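Local coordinates for protein hydrolase (Thermus thermophilus, PDB 1UFO) that adopts the alpha/beta hydrolase fold and probably acts as a hydrolase, its natural substrate not established, at residues P174-L188 and R206-T218. Numbering follows the deposited sequence.
Sequences PLLHLHGSRDHIVPL and RLARFVEEGAGHT
His217 and Asp183 meet where two parallel strands run out into loops. The bond from His217 ND1 to Asp183 OD1 is 2.6 Å long and nearly straight (165°); it lies in the imidazole plane, though somewhat out of the carboxylate plane, on the syn side of OD1, and the two planes stand 60° apart. Asp183 CG lies anti to its backbone N (chi1 -176°), which brings the carboxylate up to the imidazole edge. Asp183 OD2 accepts from Val186 N at 2.9 Å, the donor standing above the carboxylate plane, an Asx motif that fixes the carboxylate, while a water bridges OD1 to Gly180 N and Gly216 O. Ile185 CB sits over one imidazole face, 3.8 Å from the His217 ring centroid, a CH-pi contact, and Val186 CG2 approaches CE1. Replacing His217 by alanine would probably leave Asp183 OD1 without its imidazole mate, Ser113 OG without its bond to the ring, and Ile185 with no ring to pack on. Nearer the strands, Ser181 OG accepts from Gly214 N at 2.8 Å, tying the two turns together. Strands 175-180 and 207-212 pair in parallel; Phe210 bonds through both N and O, to His177 O and His179 N, and its CD2 lies 4.1 Å from Leu178 CD2. Since His217 NE2 bonds Ser113 OG on the presumed nucleophile elbow, the geometry is consistent with the Ser-His-Asp triad of alpha/beta hydrolases.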
loop_
_atom_site.group_PDB
_atom_site.type_symbol
_atom_site.label_atom_id
_atom_site.label_comp_id
_atom_site.label_asym_id
_atom_site.label_seq_id
_atom_site.Cartn_x
_atom_site.Cartn_y
_atom_site.Cartn_z
ATOM N N PRO A 174 8.822 11.020 -4.363
ATOM C CA PRO A 174 7.945 9.970 -3.831
ATOM C C PRO A 174 8.312 8.601 -4.405
ATOM O O PRO A 174 8.468 8.439 -5.603
ATOM C CB PRO A 174 6.539 10.351 -4.274
ATOM C CG PRO A 174 6.635 11.998 -4.281
ATOM C CD PRO A 174 8.064 12.198 -4.885
ATOM N N LEU A 175 8.437 7.637 -3.517
ATOM C CA LEU A 175 8.889 6.322 -3.923
ATOM C C LEU A 175 8.154 5.255 -3.161
ATOM O O LEU A 175 8.155 5.234 -1.934
ATOM C CB LEU A 175 10.422 6.180 -3.647
ATOM C CG LEU A 175 11.062 4.774 -3.752
ATOM C CD1 LEU A 175 10.896 4.347 -5.164
ATOM C CD2 LEU A 175 12.502 4.834 -3.411
ATOM N N LEU A 176 7.525 4.354 -3.916
ATOM C CA LEU A 176 6.792 3.240 -3.269
ATOM C C LEU A 176 7.381 1.922 -3.713
ATOM O O LEU A 176 7.478 1.699 -4.915
ATOM C CB LEU A 176 5.276 3.243 -3.664
ATOM C CG LEU A 176 4.522 1.993 -3.315
ATOM C CD1 LEU A 176 4.550 1.903 -1.747
ATOM C CD2 LEU A 176 3.086 2.116 -3.822
ATOM N N HIS A 177 7.815 1.090 -2.765
ATOM C CA HIS A 177 8.317 -0.250 -3.108
ATOM C C HIS A 177 7.131 -1.200 -2.870
ATOM O O HIS A 177 6.472 -1.150 -1.828
ATOM C CB HIS A 177 9.506 -0.668 -2.231
ATOM C CG HIS A 177 10.824 -0.538 -2.893
ATOM N ND1 HIS A 177 11.353 -1.545 -3.689
ATOM C CD2 HIS A 177 11.726 0.494 -2.956
ATOM C CE1 HIS A 177 12.520 -1.134 -4.192
ATOM N NE2 HIS A 177 12.750 0.101 -3.766
ATOM N N LEU A 178 6.824 -2.041 -3.873
ATOM C CA LEU A 178 5.715 -2.992 -3.750
ATOM C C LEU A 178 6.384 -4.368 -3.848
ATOM O O LEU A 178 7.192 -4.616 -4.765
ATOM C CB LEU A 178 4.697 -2.832 -4.918
ATOM C CG LEU A 178 4.155 -1.395 -4.927
ATOM C CD1 LEU A 178 4.870 -0.507 -5.997
ATOM C CD2 LEU A 178 2.624 -1.479 -5.277
ATOM N N HIS A 179 6.087 -5.270 -2.903
ATOM C CA HIS A 179 6.800 -6.554 -2.876
ATOM C C HIS A 179 5.925 -7.682 -2.364
ATOM O O HIS A 179 4.899 -7.452 -1.743
ATOM C CB HIS A 179 7.941 -6.421 -1.851
ATOM C CG HIS A 179 9.235 -7.040 -2.262
ATOM N ND1 HIS A 179 10.151 -6.357 -3.053
ATOM C CD2 HIS A 179 9.788 -8.265 -2.014
ATOM C CE1 HIS A 179 11.200 -7.129 -3.291
ATOM N NE2 HIS A 179 11.010 -8.300 -2.666
ATOM N N GLY A 180 6.371 -8.904 -2.677
ATOM C CA GLY A 180 5.666 -10.097 -2.176
ATOM C C GLY A 180 6.501 -10.672 -1.048
ATOM O O GLY A 180 7.720 -10.792 -1.137
ATOM N N SER A 181 5.856 -11.094 0.034
ATOM C CA SER A 181 6.653 -11.591 1.167
ATOM C C SER A 181 7.470 -12.846 0.903
ATOM O O SER A 181 8.481 -13.068 1.629
ATOM C CB SER A 181 5.733 -11.823 2.382
ATOM O OG SER A 181 4.860 -12.934 2.151
ATOM N N ARG A 182 7.025 -13.662 -0.046
ATOM C CA ARG A 182 7.709 -14.919 -0.373
ATOM C C ARG A 182 8.614 -14.830 -1.606
ATOM O O ARG A 182 8.987 -15.841 -2.243
ATOM C CB ARG A 182 6.684 -16.012 -0.562
ATOM C CG ARG A 182 5.856 -16.235 0.701
ATOM C CD ARG A 182 6.612 -16.976 1.804
ATOM N NE ARG A 182 6.817 -18.366 1.397
ATOM C CZ ARG A 182 5.978 -19.359 1.682
ATOM N NH1 ARG A 182 6.245 -20.585 1.235
ATOM N NH2 ARG A 182 4.901 -19.128 2.433
ATOM N N ASP A 183 9.022 -13.630 -1.983
ATOM C CA ASP A 183 9.894 -13.519 -3.157
ATOM C C ASP A 183 11.309 -14.047 -2.811
ATOM O O ASP A 183 11.906 -13.632 -1.809
ATOM C CB ASP A 183 9.957 -11.989 -3.512
ATOM C CG ASP A 183 10.748 -11.692 -4.774
ATOM O OD1 ASP A 183 10.520 -10.574 -5.355
ATOM O OD2 ASP A 183 11.571 -12.506 -5.196
ATOM N N HIS A 184 11.801 -14.998 -3.590
ATOM C CA HIS A 184 13.156 -15.472 -3.321
ATOM C C HIS A 184 14.165 -14.995 -4.345
ATOM O O HIS A 184 15.363 -15.183 -4.131
ATOM C CB HIS A 184 13.169 -17.001 -3.221
ATOM C CG HIS A 184 12.205 -17.528 -2.206
ATOM N ND1 HIS A 184 12.218 -17.116 -0.888
ATOM C CD2 HIS A 184 11.186 -18.427 -2.312
ATOM C CE1 HIS A 184 11.264 -17.749 -0.222
ATOM N NE2 HIS A 184 10.620 -18.549 -1.061
ATOM N N ILE A 185 13.720 -14.375 -5.422
ATOM C CA ILE A 185 14.649 -13.816 -6.419
ATOM C C ILE A 185 15.205 -12.472 -5.837
ATOM O O ILE A 185 16.418 -12.172 -5.889
ATOM C CB ILE A 185 13.916 -13.627 -7.720
ATOM C CG1 ILE A 185 13.505 -15.009 -8.290
ATOM C CG2 ILE A 185 14.794 -12.872 -8.643
ATOM C CD1 ILE A 185 12.579 -15.040 -9.477
ATOM N N VAL A 186 14.296 -11.646 -5.297
ATOM C CA VAL A 186 14.670 -10.438 -4.560
ATOM C C VAL A 186 14.054 -10.619 -3.179
ATOM O O VAL A 186 12.870 -10.343 -2.960
ATOM C CB VAL A 186 14.157 -9.176 -5.174
ATOM C CG1 VAL A 186 14.569 -7.953 -4.301
ATOM C CG2 VAL A 186 14.737 -9.059 -6.617
ATOM N N PRO A 187 14.850 -11.127 -2.209
ATOM C CA PRO A 187 14.322 -11.360 -0.851
ATOM C C PRO A 187 13.738 -10.091 -0.274
ATOM O O PRO A 187 14.270 -9.001 -0.484
ATOM C CB PRO A 187 15.584 -11.736 -0.048
ATOM C CG PRO A 187 16.443 -12.459 -1.121
ATOM C CD PRO A 187 16.290 -11.517 -2.295
ATOM N N LEU A 188 12.636 -10.241 0.461
ATOM C CA LEU A 188 12.033 -9.114 1.153
ATOM C C LEU A 188 13.039 -8.275 1.915
ATOM O O LEU A 188 12.977 -7.018 1.910
ATOM C CB LEU A 188 10.924 -9.600 2.101
ATOM C CG LEU A 188 10.170 -8.503 2.873
ATOM C CD1 LEU A 188 9.298 -7.771 1.876
ATOM C CD2 LEU A 188 9.291 -9.109 3.978
ATOM N N ARG A 206 6.936 10.484 2.108
ATOM C CA ARG A 206 6.933 10.252 0.655
ATOM C C ARG A 206 7.627 8.977 0.208
ATOM O O ARG A 206 7.586 8.675 -0.923
ATOM C CB ARG A 206 7.337 11.455 -0.175
ATOM C CG ARG A 206 6.743 12.753 0.370
ATOM C CD ARG A 206 7.283 13.828 -0.474
ATOM N NE ARG A 206 6.427 15.006 -0.529
ATOM C CZ ARG A 206 6.169 15.858 0.454
ATOM N NH1 ARG A 206 6.706 15.699 1.659
ATOM N NH2 ARG A 206 5.363 16.909 0.214
ATOM N N LEU A 207 8.164 8.225 1.183
ATOM C CA LEU A 207 8.751 6.909 0.932
ATOM C C LEU A 207 7.698 5.946 1.530
ATOM O O LEU A 207 7.116 6.205 2.583
ATOM C CB LEU A 207 10.075 6.760 1.710
ATOM C CG LEU A 207 10.833 5.516 1.630
ATOM C CD1 LEU A 207 11.267 5.278 0.121
ATOM C CD2 LEU A 207 12.123 5.713 2.520
ATOM N N ALA A 208 7.454 4.824 0.872
ATOM C CA ALA A 208 6.460 3.885 1.401
ATOM C C ALA A 208 6.704 2.476 0.867
ATOM O O ALA A 208 7.452 2.268 -0.084
ATOM C CB ALA A 208 4.995 4.341 1.018
ATOM N N ARG A 209 6.082 1.514 1.569
ATOM C CA ARG A 209 6.154 0.113 1.106
ATOM C C ARG A 209 4.798 -0.543 1.134
ATOM O O ARG A 209 3.904 -0.200 1.938
ATOM C CB ARG A 209 7.147 -0.727 1.972
ATOM C CG ARG A 209 6.795 -0.884 3.429
ATOM C CD ARG A 209 8.016 -1.541 4.252
ATOM N NE ARG A 209 8.635 -0.594 5.149
ATOM C CZ ARG A 209 8.590 -0.601 6.494
ATOM N NH1 ARG A 209 9.236 0.361 7.174
ATOM N NH2 ARG A 209 7.943 -1.545 7.181
ATOM N N PHE A 210 4.580 -1.489 0.225
ATOM C CA PHE A 210 3.353 -2.259 0.184
ATOM C C PHE A 210 3.836 -3.689 0.035
ATOM O O PHE A 210 4.608 -3.997 -0.888
ATOM C CB PHE A 210 2.473 -1.915 -1.042
ATOM C CG PHE A 210 1.338 -2.872 -1.211
ATOM C CD1 PHE A 210 0.225 -2.773 -0.358
ATOM C CD2 PHE A 210 1.399 -3.885 -2.188
ATOM C CE1 PHE A 210 -0.880 -3.683 -0.441
ATOM C CE2 PHE A 210 0.302 -4.798 -2.257
ATOM C CZ PHE A 210 -0.817 -4.680 -1.380
ATOM N N VAL A 211 3.422 -4.549 0.988
ATOM C CA VAL A 211 3.819 -5.940 0.919
ATOM C C VAL A 211 2.578 -6.816 0.900
ATOM O O VAL A 211 1.688 -6.699 1.779
ATOM C CB VAL A 211 4.732 -6.351 2.126
ATOM C CG1 VAL A 211 5.155 -7.860 1.969
ATOM C CG2 VAL A 211 6.013 -5.490 2.150
ATOM N N GLU A 212 2.479 -7.660 -0.115
ATOM C CA GLU A 212 1.353 -8.605 -0.274
ATOM C C GLU A 212 1.847 -9.934 0.347
ATOM O O GLU A 212 2.826 -10.547 -0.119
ATOM C CB GLU A 212 1.058 -8.741 -1.745
ATOM C CG GLU A 212 -0.099 -9.682 -2.064
ATOM C CD GLU A 212 -0.489 -9.609 -3.523
ATOM O OE1 GLU A 212 -1.069 -10.583 -4.013
ATOM O OE2 GLU A 212 -0.151 -8.620 -4.163
ATOM N N GLU A 213 1.132 -10.390 1.376
ATOM C CA GLU A 213 1.579 -11.592 2.090
ATOM C C GLU A 213 1.326 -12.804 1.194
ATOM O O GLU A 213 0.198 -12.983 0.682
ATOM C CB GLU A 213 0.764 -11.701 3.359
ATOM C CG GLU A 213 1.502 -12.461 4.400
ATOM C CD GLU A 213 2.756 -11.749 4.930
ATOM O OE1 GLU A 213 2.980 -10.485 4.837
ATOM O OE2 GLU A 213 3.524 -12.493 5.567
ATOM N N GLY A 214 2.374 -13.610 1.020
ATOM C CA GLY A 214 2.234 -14.807 0.212
ATOM C C GLY A 214 2.625 -14.674 -1.236
ATOM O O GLY A 214 2.869 -15.676 -1.898
ATOM N N ALA A 215 2.668 -13.440 -1.734
ATOM C CA ALA A 215 3.081 -13.230 -3.125
ATOM C C ALA A 215 4.574 -13.426 -3.252
ATOM O O ALA A 215 5.329 -13.281 -2.280
ATOM C CB ALA A 215 2.705 -11.808 -3.583
ATOM N N GLY A 216 5.019 -13.773 -4.458
ATOM C CA GLY A 216 6.434 -13.999 -4.748
ATOM C C GLY A 216 6.937 -12.926 -5.689
ATOM O O GLY A 216 6.512 -11.754 -5.620
ATOM N N HIS A 217 7.805 -13.342 -6.592
ATOM C CA HIS A 217 8.427 -12.438 -7.573
ATOM C C HIS A 217 7.593 -12.248 -8.871
ATOM O O HIS A 217 7.972 -12.626 -10.027
ATOM C CB HIS A 217 9.873 -12.969 -7.850
ATOM C CG HIS A 217 10.705 -11.963 -8.541
ATOM N ND1 HIS A 217 11.182 -10.855 -7.901
ATOM C CD2 HIS A 217 11.142 -11.900 -9.818
ATOM C CE1 HIS A 217 11.919 -10.151 -8.766
ATOM N NE2 HIS A 217 11.919 -10.766 -9.930
ATOM N N THR A 218 6.408 -11.678 -8.657
ATOM C CA THR A 218 5.494 -11.324 -9.734
ATOM C C THR A 218 4.785 -10.012 -9.385
ATOM O O THR A 218 4.558 -9.697 -8.238
ATOM C CB THR A 218 4.403 -12.393 -10.032
ATOM O OG1 THR A 218 3.481 -12.436 -8.960
ATOM C CG2 THR A 218 5.047 -13.760 -10.151
HETATM O O HOH W 1 8.161 -9.449 -4.717
HETATM O O HOH W 2 4.693 -14.321 4.246
#